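Local coordinates for nudix hydrolase domain-containing protein (Thermotoga maritima, PDB 3E57) that is of unknown function but probably hydrolyses a nucleoside diphosphate linked to another group, as Nudix hydrolases commonly do, at residues Glu24-Leu27 against Lys28-Glu32; Arg38-Phe41 against Glu42-Leu45; Asp111-Thr114 against Pro115-Phe119. One frame throughout, in Å; residues are numbered along the deposited sequence.

Interaction 1 of 3, residues Glu24-Leu27 against Lys28-Glu32; sequences EDFL and KEFGE
Glu24 to Leu27 and Lys28 to Gly31 are joined by four consecutive i to i+4 backbone hydrogen bonds, in which Lys28, Glu29, Phe30 and Gly31 donate to the carbonyls of Glu24, Asp25, Phe26 and Leu27 over the last two turns of helix 23-30. Two are short: Phe30 N to Phe26 O and Gly31 N to Leu27 O, both 2.7 Å, the second more bent (N-H...O 137°). Gly31 follows the helix with positive phi, so the chain turns away there, after a last bond of the helical pattern. Among the side chains the main meeting is that of two phenylalanines one turn apart. Phe26 has CG anti to its backbone N (chi1 166°), whereas CG of Phe30 lies beside the backbone N, and the two side chains cross at about a right angle. CD1 of Phe26 comes 3.6 Å from CD2 of Phe30; the ring centroids are 5.8 Å apart with planes at 44°, an oblique pairing. CG of Glu29 rests over one face of the Phe30 ring, near its rim. Further along, CD2 of Leu27 lies 3.6 Å from Gly31 O and loosely beside CG of Glu32, whose carboxylate reaches across the dimer to a salt bridge with Arg38 of the second subunit. Phe26 and Phe30 both pack on Leu143 of strand 131-145, and Phe30 meets Phe47 of helix 41-51 edge-to-face, while Asp25 and Glu29 touch Tyr51 of that same helix.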
ATOM      1  N   GLU B  24      -1.736 -17.739   6.846  1.00 38.22           N
ATOM      2  CA  GLU B  24      -2.138 -18.542   5.685  1.00 38.23           C
ATOM      3  C   GLU B  24      -3.629 -18.384   5.361  1.00 37.61           C
ATOM      4  O   GLU B  24      -3.996 -18.294   4.188  1.00 37.84           O
ATOM      5  CB  GLU B  24      -1.755 -20.025   5.842  1.00 38.59           C
ATOM      6  CG  GLU B  24      -2.412 -20.766   6.999  1.00 39.97           C
ATOM      7  CD  GLU B  24      -1.963 -22.230   7.081  1.00 40.58           C
ATOM      8  OE1 GLU B  24      -2.288 -23.007   6.152  1.00 43.65           O
ATOM      9  OE2 GLU B  24      -1.293 -22.598   8.075  1.00 43.80           O
ATOM     10  N   ASP B  25      -4.477 -18.322   6.389  1.00 36.71           N
ATOM     11  CA  ASP B  25      -5.920 -18.084   6.194  1.00 36.30           C
ATOM     12  C   ASP B  25      -6.190 -16.663   5.645  1.00 35.51           C
ATOM     13  O   ASP B  25      -7.023 -16.476   4.758  1.00 34.98           O
ATOM     14  CB  ASP B  25      -6.680 -18.259   7.509  1.00 36.04           C
ATOM     15  CG  ASP B  25      -6.698 -19.711   8.015  1.00 36.77           C
ATOM     16  OD1 ASP B  25      -6.666 -20.665   7.207  1.00 36.93           O
ATOM     17  OD2 ASP B  25      -6.769 -19.879   9.246  1.00 36.33           O
ATOM     18  N   PHE B  26      -5.492 -15.672   6.197  1.00 35.15           N
ATOM     19  CA  PHE B  26      -5.587 -14.280   5.713  1.00 35.02           C
ATOM     20  C   PHE B  26      -5.219 -14.177   4.232  1.00 34.97           C
ATOM     21  O   PHE B  26      -6.007 -13.688   3.420  1.00 34.74           O
ATOM     22  CB  PHE B  26      -4.709 -13.349   6.566  1.00 34.55           C
ATOM     23  CG  PHE B  26      -4.489 -11.987   5.961  1.00 34.75           C
ATOM     24  CD1 PHE B  26      -5.513 -11.053   5.921  1.00 34.35           C
ATOM     25  CD2 PHE B  26      -3.253 -11.638   5.439  1.00 35.27           C
ATOM     26  CE1 PHE B  26      -5.310  -9.791   5.354  1.00 34.98           C
ATOM     27  CE2 PHE B  26      -3.050 -10.373   4.863  1.00 34.27           C
ATOM     28  CZ  PHE B  26      -4.076  -9.463   4.829  1.00 33.36           C
ATOM     29  N   LEU B  27      -4.033 -14.657   3.876  1.00 35.05           N
ATOM     30  CA  LEU B  27      -3.571 -14.586   2.487  1.00 35.37           C
ATOM     31  C   LEU B  27      -4.493 -15.349   1.539  1.00 35.50           C
ATOM     32  O   LEU B  27      -4.759 -14.895   0.419  1.00 35.36           O
ATOM     33  CB  LEU B  27      -2.126 -15.090   2.362  1.00 35.72           C
ATOM     34  CG  LEU B  27      -1.076 -14.311   3.178  1.00 36.60           C
ATOM     35  CD1 LEU B  27       0.249 -15.082   3.237  1.00 37.85           C
ATOM     36  CD2 LEU B  27      -0.854 -12.895   2.643  1.00 37.30           C
ATOM     37  N   LYS B  28      -4.992 -16.501   1.985  1.00 35.84           N
ATOM     38  CA  LYS B  28      -5.934 -17.278   1.185  1.00 35.59           C
ATOM     39  C   LYS B  28      -7.213 -16.481   0.920  1.00 35.61           C
ATOM     40  O   LYS B  28      -7.719 -16.457  -0.203  1.00 36.09           O
ATOM     41  CB  LYS B  28      -6.259 -18.618   1.874  1.00 36.17           C
ATOM     42  CG  LYS B  28      -7.577 -19.283   1.425  1.00 37.18           C
ATOM     43  CD  LYS B  28      -7.692 -19.443  -0.100  1.00 39.32           C
ATOM     44  CE  LYS B  28      -7.439 -20.871  -0.567  1.00 40.02           C
ATOM     45  NZ  LYS B  28      -7.303 -20.865  -2.050  1.00 40.31           N
ATOM     46  N   GLU B  29      -7.732 -15.821   1.946  1.00 35.17           N
ATOM     47  CA  GLU B  29      -8.968 -15.061   1.798  1.00 34.38           C
ATOM     48  C   GLU B  29      -8.755 -13.757   1.018  1.00 33.67           C
ATOM     49  O   GLU B  29      -9.545 -13.411   0.137  1.00 33.13           O
ATOM     50  CB  GLU B  29      -9.551 -14.743   3.171  1.00 35.10           C
ATOM     51  CG  GLU B  29     -10.988 -14.255   3.123  1.00 36.84           C
ATOM     52  CD  GLU B  29     -11.966 -15.338   2.690  1.00 39.87           C
ATOM     53  OE1 GLU B  29     -11.736 -16.532   2.992  1.00 40.99           O
ATOM     54  OE2 GLU B  29     -12.963 -14.981   2.033  1.00 43.37           O
ATOM     55  N   PHE B  30      -7.691 -13.036   1.347  1.00 32.50           N
ATOM     56  CA  PHE B  30      -7.517 -11.678   0.822  1.00 31.80           C
ATOM     57  C   PHE B  30      -6.375 -11.463  -0.147  1.00 31.25           C
ATOM     58  O   PHE B  30      -6.295 -10.410  -0.783  1.00 31.27           O
ATOM     59  CB  PHE B  30      -7.396 -10.716   1.986  1.00 31.61           C
ATOM     60  CG  PHE B  30      -8.628 -10.658   2.823  1.00 31.41           C
ATOM     61  CD1 PHE B  30      -9.786 -10.094   2.321  1.00 31.63           C
ATOM     62  CD2 PHE B  30      -8.642 -11.194   4.103  1.00 33.05           C
ATOM     63  CE1 PHE B  30     -10.941 -10.040   3.091  1.00 32.10           C
ATOM     64  CE2 PHE B  30      -9.788 -11.144   4.874  1.00 32.64           C
ATOM     65  CZ  PHE B  30     -10.943 -10.554   4.362  1.00 31.83           C
ATOM     66  N   GLY B  31      -5.499 -12.448  -0.286  1.00 30.21           N
ATOM     67  CA  GLY B  31      -4.402 -12.350  -1.226  1.00 29.82           C
ATOM     68  C   GLY B  31      -3.244 -11.537  -0.679  1.00 29.20           C
ATOM     69  O   GLY B  31      -3.198 -11.201   0.499  1.00 29.86           O
ATOM     70  N   GLU B  32      -2.323 -11.215  -1.566  1.00 28.56           N
ATOM     71  CA  GLU B  32      -1.061 -10.603  -1.214  1.00 27.80           C
ATOM     72  C   GLU B  32      -1.091  -9.126  -1.574  1.00 26.47           C
ATOM     73  O   GLU B  32      -1.151  -8.772  -2.748  1.00 25.21           O
ATOM     74  CB  GLU B  32       0.061 -11.298  -1.979  1.00 27.80           C
ATOM     75  CG  GLU B  32       0.241 -12.753  -1.543  1.00 29.54           C
ATOM     76  CD  GLU B  32       1.137 -13.549  -2.477  1.00 30.57           C
ATOM     77  OE1 GLU B  32       2.301 -13.137  -2.700  1.00 35.08           O
ATOM     78  OE2 GLU B  32       0.675 -14.602  -2.975  1.00 36.81           O
TER

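Interaction 2 of 3, residues Arg38-Phe41 against Glu42-Leu45; sequences RVNF and EDFL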
ATOM      1  N   ARG B  38      -9.327  -2.015  -0.008  1.00 25.83           N
ATOM      2  CA  ARG B  38     -10.744  -1.944   0.318  1.00 27.01           C
ATOM      3  C   ARG B  38     -11.305  -3.347   0.322  1.00 26.71           C
ATOM      4  O   ARG B  38     -10.998  -4.123  -0.577  1.00 25.26           O
ATOM      5  CB  ARG B  38     -11.506  -1.114  -0.710  1.00 26.83           C
ATOM      6  CG  ARG B  38     -13.033  -1.147  -0.553  1.00 28.53           C
ATOM      7  CD  ARG B  38     -13.642   0.223  -0.709  1.00 32.03           C
ATOM      8  NE  ARG B  38     -12.990   1.065   0.293  1.00 38.26           N
ATOM      9  CZ  ARG B  38     -13.513   2.102   0.933  1.00 37.85           C
ATOM     10  NH1 ARG B  38     -14.764   2.519   0.721  1.00 39.00           N
ATOM     11  NH2 ARG B  38     -12.741   2.725   1.803  1.00 36.57           N
ATOM     12  N   VAL B  39     -12.079  -3.671   1.349  1.00 27.53           N
ATOM     13  CA  VAL B  39     -12.834  -4.926   1.385  1.00 28.59           C
ATOM     14  C   VAL B  39     -14.221  -4.665   1.957  1.00 28.85           C
ATOM     15  O   VAL B  39     -14.453  -3.652   2.601  1.00 28.78           O
ATOM     16  CB  VAL B  39     -12.119  -6.068   2.181  1.00 29.38           C
ATOM     17  CG1 VAL B  39     -10.647  -6.237   1.742  1.00 28.63           C
ATOM     18  CG2 VAL B  39     -12.238  -5.857   3.659  1.00 29.84           C
ATOM     19  N   ASN B  40     -15.139  -5.580   1.693  1.00 30.22           N
ATOM     20  CA  ASN B  40     -16.505  -5.470   2.201  1.00 30.45           C
ATOM     21  C   ASN B  40     -16.542  -5.854   3.678  1.00 30.14           C
ATOM     22  O   ASN B  40     -15.960  -6.853   4.081  1.00 29.29           O
ATOM     23  CB  ASN B  40     -17.440  -6.344   1.355  1.00 30.95           C
ATOM     24  CG  ASN B  40     -18.827  -6.460   1.941  1.00 32.09           C
ATOM     25  OD1 ASN B  40     -19.061  -7.226   2.884  1.00 34.74           O
ATOM     26  ND2 ASN B  40     -19.759  -5.703   1.382  1.00 34.76           N
ATOM     27  N   PHE B  41     -17.211  -5.036   4.483  1.00 30.79           N
ATOM     28  CA  PHE B  41     -17.215  -5.227   5.926  1.00 31.34           C
ATOM     29  C   PHE B  41     -17.813  -6.565   6.331  1.00 31.75           C
ATOM     30  O   PHE B  41     -17.258  -7.268   7.184  1.00 31.44           O
ATOM     31  CB  PHE B  41     -17.959  -4.087   6.626  1.00 31.53           C
ATOM     32  CG  PHE B  41     -17.745  -4.040   8.121  1.00 31.38           C
ATOM     33  CD1 PHE B  41     -16.549  -4.481   8.696  1.00 32.13           C
ATOM     34  CD2 PHE B  41     -18.728  -3.528   8.951  1.00 32.32           C
ATOM     35  CE1 PHE B  41     -16.352  -4.425  10.043  1.00 32.09           C
ATOM     36  CE2 PHE B  41     -18.524  -3.462  10.315  1.00 33.17           C
ATOM     37  CZ  PHE B  41     -17.332  -3.919  10.863  1.00 32.14           C
ATOM     38  N   GLU B  42     -18.935  -6.923   5.711  1.00 32.47           N
ATOM     39  CA  GLU B  42     -19.582  -8.200   6.017  1.00 32.67           C
ATOM     40  C   GLU B  42     -18.649  -9.383   5.709  1.00 32.55           C
ATOM     41  O   GLU B  42     -18.549 -10.315   6.504  1.00 32.85           O
ATOM     42  CB  GLU B  42     -20.906  -8.327   5.257  1.00 33.08           C
ATOM     43  CG  GLU B  42     -21.746  -9.518   5.672  1.00 34.64           C
ATOM     44  CD  GLU B  42     -21.900  -9.614   7.173  1.00 38.70           C
ATOM     45  OE1 GLU B  42     -22.325  -8.613   7.796  1.00 41.59           O
ATOM     46  OE2 GLU B  42     -21.584 -10.686   7.728  1.00 42.17           O
ATOM     47  N   ASP B  43     -17.955  -9.327   4.572  1.00 32.69           N
ATOM     48  CA  ASP B  43     -16.974 -10.359   4.201  1.00 32.43           C
ATOM     49  C   ASP B  43     -15.880 -10.478   5.260  1.00 32.02           C
ATOM     50  O   ASP B  43     -15.490 -11.589   5.650  1.00 31.99           O
ATOM     51  CB  ASP B  43     -16.328 -10.056   2.839  1.00 33.05           C
ATOM     52  CG  ASP B  43     -17.296 -10.187   1.667  1.00 34.83           C
ATOM     53  OD1 ASP B  43     -18.384 -10.788   1.825  1.00 36.56           O
ATOM     54  OD2 ASP B  43     -16.953  -9.685   0.566  1.00 37.99           O
ATOM     55  N   PHE B  44     -15.399  -9.335   5.746  1.00 30.82           N
ATOM     56  CA  PHE B  44     -14.383  -9.331   6.801  1.00 30.76           C
ATOM     57  C   PHE B  44     -14.878  -9.953   8.112  1.00 30.40           C
ATOM     58  O   PHE B  44     -14.183 -10.762   8.715  1.00 30.25           O
ATOM     59  CB  PHE B  44     -13.886  -7.907   7.065  1.00 30.05           C
ATOM     60  CG  PHE B  44     -12.843  -7.833   8.126  1.00 29.76           C
ATOM     61  CD1 PHE B  44     -11.634  -8.491   7.961  1.00 28.65           C
ATOM     62  CD2 PHE B  44     -13.070  -7.127   9.293  1.00 29.33           C
ATOM     63  CE1 PHE B  44     -10.671  -8.446   8.941  1.00 29.06           C
ATOM     64  CE2 PHE B  44     -12.098  -7.085  10.287  1.00 28.70           C
ATOM     65  CZ  PHE B  44     -10.899  -7.741  10.098  1.00 28.96           C
ATOM     66  N   LEU B  45     -16.063  -9.556   8.561  1.00 30.53           N
ATOM     67  CA  LEU B  45     -16.618 -10.079   9.814  1.00 30.96           C
ATOM     68  C   LEU B  45     -16.862 -11.584   9.724  1.00 31.21           C
ATOM     69  O   LEU B  45     -16.597 -12.319  10.676  1.00 31.36           O
ATOM     70  CB  LEU B  45     -17.917  -9.365  10.181  1.00 30.74           C
ATOM     71  CG  LEU B  45     -17.827  -7.907  10.621  1.00 29.88           C
ATOM     72  CD1 LEU B  45     -19.229  -7.400  10.920  1.00 29.67           C
ATOM     73  CD2 LEU B  45     -16.888  -7.731  11.825  1.00 29.04           C
TER
HETATM   74  O   HOH W   1     -14.560  -8.049   0.118  1.00 36.87           O
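Asn40 is the N-cap of helix 41-51: its side-chain OD1 accepts a hydrogen bond from Asp43 N at 2.9 Å, in the plane of the amide and on a lone pair, just after strand 36-38. With CG anti to the backbone N (chi1 171°), the amide is brought back over the first turn, to the N-H of Asp43, which precedes the first i to i+4 bond. The regular pattern starts with Phe44 N to Asn40 O and Leu45 N to Phe41 O. The tightly packed part is apolar. Leu45 lies over one face of the Phe41 ring, its CD1 4.1 Å from the ring centroid and only 15° off the normal, a CH-pi contact, and its CD2 is 3.8 Å from Phe41 CE1. Phe44 comes to the same ring at its edge, CD2 being 4.3 Å from Phe41 CE1. Phe140 stacks on Phe41 and Phe160 meets it nearly perpendicularly, so this cluster seats the start of the helix on the Nudix sheet. Val39 meets the segment 42-45 loosely, CG2 4.3 Å from Phe44 CB, and packs on Phe140 and Leu143 of strand 131-145. The other side is polar and looser. Glu42 lies on the exposed side, its carboxylate in a salt bridge with Arg116 of helix 115-130. The side chains of Asn40 and Asp43 cross at about a right angle, amide and carboxylate planes 45° apart. In a capping box Asn40 N would donate directly to the Asp43 carboxylate; here a water intervenes, accepting from Asn40 N at 3.0 Å and donating to Asp43 OD2 at 2.9 Å.

Interaction 3 of 3, residues Asp111-Thr114 against Pro115-Phe119; sequences DGAT and PREAF
Thr114, Glu117 and Ala118 carry this contact, in which the loop 111-114 folds back over the first turn of helix 115-130. Thr114 is the N-cap. Its OG1 sits between the backbone N and the carbonyl carbon (chi1 60°), which aims it at Glu117 N, 3.3 Å away in a weak but fairly straight capping bond. The carbonyl of Thr114 is held harder, by Ala118 N at 2.7 Å. Glu117 returns toward the loop: with its chain extended beyond CG, it brings OE1 to 3.0 Å from Ala113 N in a weak hydrogen bond, so Glu117 gives its N-H to Thr114 and takes that of Ala113. Ala118 is buried under the loop. Gly112, having no CB to run into the helix backbone, passes with its N 3.5 Å from Ala118 CA, and Asp111 CB is 3.3 Å from Ala118 O. Helix 115-130 probably corresponds, from its place and sequence, to the Nudix-box helix; the carboxylate of Asp111 accepts from Arg108 N and forms a salt bridge with Arg125 of this helix. Helix 41-51 lies against the near end, where Asp49 touches Thr114 and Pro115 and accepts from Arg116 N; Phe119 packs on Ala158 and Phe160 of strand 155-163.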
ATOM      1  N   ASP B 111     -14.117  -9.562  25.214  1.00 37.06           N
ATOM      2  CA  ASP B 111     -14.951  -8.566  24.548  1.00 37.17           C
ATOM      3  C   ASP B 111     -16.218  -9.175  23.967  1.00 37.22           C
ATOM      4  O   ASP B 111     -17.213  -8.471  23.805  1.00 37.42           O
ATOM      5  CB  ASP B 111     -14.176  -7.856  23.432  1.00 37.32           C
ATOM      6  CG  ASP B 111     -13.083  -6.951  23.959  1.00 37.44           C
ATOM      7  OD1 ASP B 111     -13.254  -6.352  25.044  1.00 37.58           O
ATOM      8  OD2 ASP B 111     -12.053  -6.819  23.263  1.00 39.37           O
ATOM      9  N   GLY B 112     -16.184 -10.466  23.636  1.00 37.11           N
ATOM     10  CA  GLY B 112     -17.376 -11.139  23.130  1.00 37.11           C
ATOM     11  C   GLY B 112     -17.289 -12.651  23.017  1.00 37.16           C
ATOM     12  O   GLY B 112     -16.212 -13.243  23.144  1.00 37.15           O
ATOM     13  N   ALA B 113     -18.448 -13.261  22.770  1.00 37.27           N
ATOM     14  CA  ALA B 113     -18.603 -14.721  22.735  1.00 37.16           C
ATOM     15  C   ALA B 113     -18.091 -15.348  21.435  1.00 37.31           C
ATOM     16  O   ALA B 113     -17.853 -16.563  21.374  1.00 37.48           O
ATOM     17  CB  ALA B 113     -20.068 -15.090  22.945  1.00 37.27           C
ATOM     18  N   THR B 114     -17.952 -14.523  20.398  1.00 36.71           N
ATOM     19  CA  THR B 114     -17.426 -14.949  19.098  1.00 36.41           C
ATOM     20  C   THR B 114     -16.480 -13.865  18.586  1.00 36.13           C
ATOM     21  O   THR B 114     -16.576 -12.718  19.023  1.00 35.94           O
ATOM     22  CB  THR B 114     -18.555 -15.124  18.058  1.00 36.37           C
ATOM     23  OG1 THR B 114     -19.249 -13.877  17.882  1.00 35.42           O
ATOM     24  CG2 THR B 114     -19.544 -16.217  18.496  1.00 36.33           C
ATOM     25  N   PRO B 115     -15.567 -14.221  17.657  1.00 36.06           N
ATOM     26  CA  PRO B 115     -14.654 -13.263  17.022  1.00 35.92           C
ATOM     27  C   PRO B 115     -15.318 -11.981  16.509  1.00 35.64           C
ATOM     28  O   PRO B 115     -14.779 -10.887  16.693  1.00 35.21           O
ATOM     29  CB  PRO B 115     -14.089 -14.062  15.844  1.00 35.83           C
ATOM     30  CG  PRO B 115     -14.112 -15.457  16.292  1.00 36.16           C
ATOM     31  CD  PRO B 115     -15.329 -15.593  17.165  1.00 36.26           C
ATOM     32  N   ARG B 116     -16.467 -12.127  15.859  1.00 35.64           N
ATOM     33  CA  ARG B 116     -17.210 -10.992  15.327  1.00 35.77           C
ATOM     34  C   ARG B 116     -17.739 -10.099  16.441  1.00 35.68           C
ATOM     35  O   ARG B 116     -17.589  -8.881  16.394  1.00 34.86           O
ATOM     36  CB  ARG B 116     -18.363 -11.498  14.474  1.00 35.95           C
ATOM     37  CG  ARG B 116     -19.303 -10.437  13.970  1.00 36.22           C
ATOM     38  CD  ARG B 116     -20.654 -11.026  13.674  1.00 37.20           C
ATOM     39  NE  ARG B 116     -21.337 -10.260  12.645  1.00 39.01           N
ATOM     40  CZ  ARG B 116     -21.231 -10.482  11.338  1.00 38.05           C
ATOM     41  NH1 ARG B 116     -20.496 -11.481  10.853  1.00 38.97           N
ATOM     42  NH2 ARG B 116     -21.899  -9.707  10.510  1.00 38.39           N
ATOM     43  N   GLU B 117     -18.368 -10.720  17.437  1.00 35.52           N
ATOM     44  CA  GLU B 117     -18.902  -9.995  18.578  1.00 35.60           C
ATOM     45  C   GLU B 117     -17.789  -9.321  19.380  1.00 34.98           C
ATOM     46  O   GLU B 117     -17.943  -8.175  19.806  1.00 34.81           O
ATOM     47  CB  GLU B 117     -19.692 -10.952  19.481  1.00 35.72           C
ATOM     48  CG  GLU B 117     -20.391 -10.290  20.660  1.00 36.54           C
ATOM     49  CD  GLU B 117     -20.896 -11.299  21.673  1.00 37.48           C
ATOM     50  OE1 GLU B 117     -20.991 -12.497  21.320  1.00 40.96           O
ATOM     51  OE2 GLU B 117     -21.183 -10.901  22.826  1.00 40.16           O
ATOM     52  N   ALA B 118     -16.682 -10.037  19.593  1.00 34.57           N
ATOM     53  CA  ALA B 118     -15.540  -9.498  20.337  1.00 34.43           C
ATOM     54  C   ALA B 118     -14.928  -8.331  19.574  1.00 34.19           C
ATOM     55  O   ALA B 118     -14.559  -7.324  20.175  1.00 33.97           O
ATOM     56  CB  ALA B 118     -14.479 -10.576  20.581  1.00 34.05           C
ATOM     57  N   PHE B 119     -14.835  -8.479  18.253  1.00 34.31           N
ATOM     58  CA  PHE B 119     -14.295  -7.428  17.385  1.00 34.60           C
ATOM     59  C   PHE B 119     -15.108  -6.151  17.527  1.00 34.80           C
ATOM     60  O   PHE B 119     -14.560  -5.087  17.813  1.00 34.62           O
ATOM     61  CB  PHE B 119     -14.279  -7.870  15.920  1.00 34.37           C
ATOM     62  CG  PHE B 119     -13.743  -6.813  14.978  1.00 33.89           C
ATOM     63  CD1 PHE B 119     -12.393  -6.764  14.663  1.00 33.99           C
ATOM     64  CD2 PHE B 119     -14.592  -5.859  14.430  1.00 33.43           C
ATOM     65  CE1 PHE B 119     -11.897  -5.785  13.809  1.00 33.87           C
ATOM     66  CE2 PHE B 119     -14.108  -4.871  13.582  1.00 34.51           C
ATOM     67  CZ  PHE B 119     -12.752  -4.841  13.263  1.00 33.79           C
TER
HETATM   68  O   HOH W   2     -19.833  -9.128  23.774  1.00 65.23           O

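From the N terminus the three contacts follow one another in series, each joining immediate neighbours in sequence, and none nests in or crosses another. Interaction 1 closes the end of helix 23-30, interaction 2 the start of helix 41-51 just after strand 36-38, and interaction 3 the loop that enters helix 115-130. Interaction 2 is the middle piece in space: Val39 CG1 lies 4.0 Å from Phe30 CD1 of interaction 1, and Leu45 CD2 is 3.9 Å from Phe119 CD2 of interaction 3. Interactions 1 and 3 do not touch, their nearest atoms being about 11 Å apart. Together they tie the N-terminal helices to the Nudix helix and the central sheet.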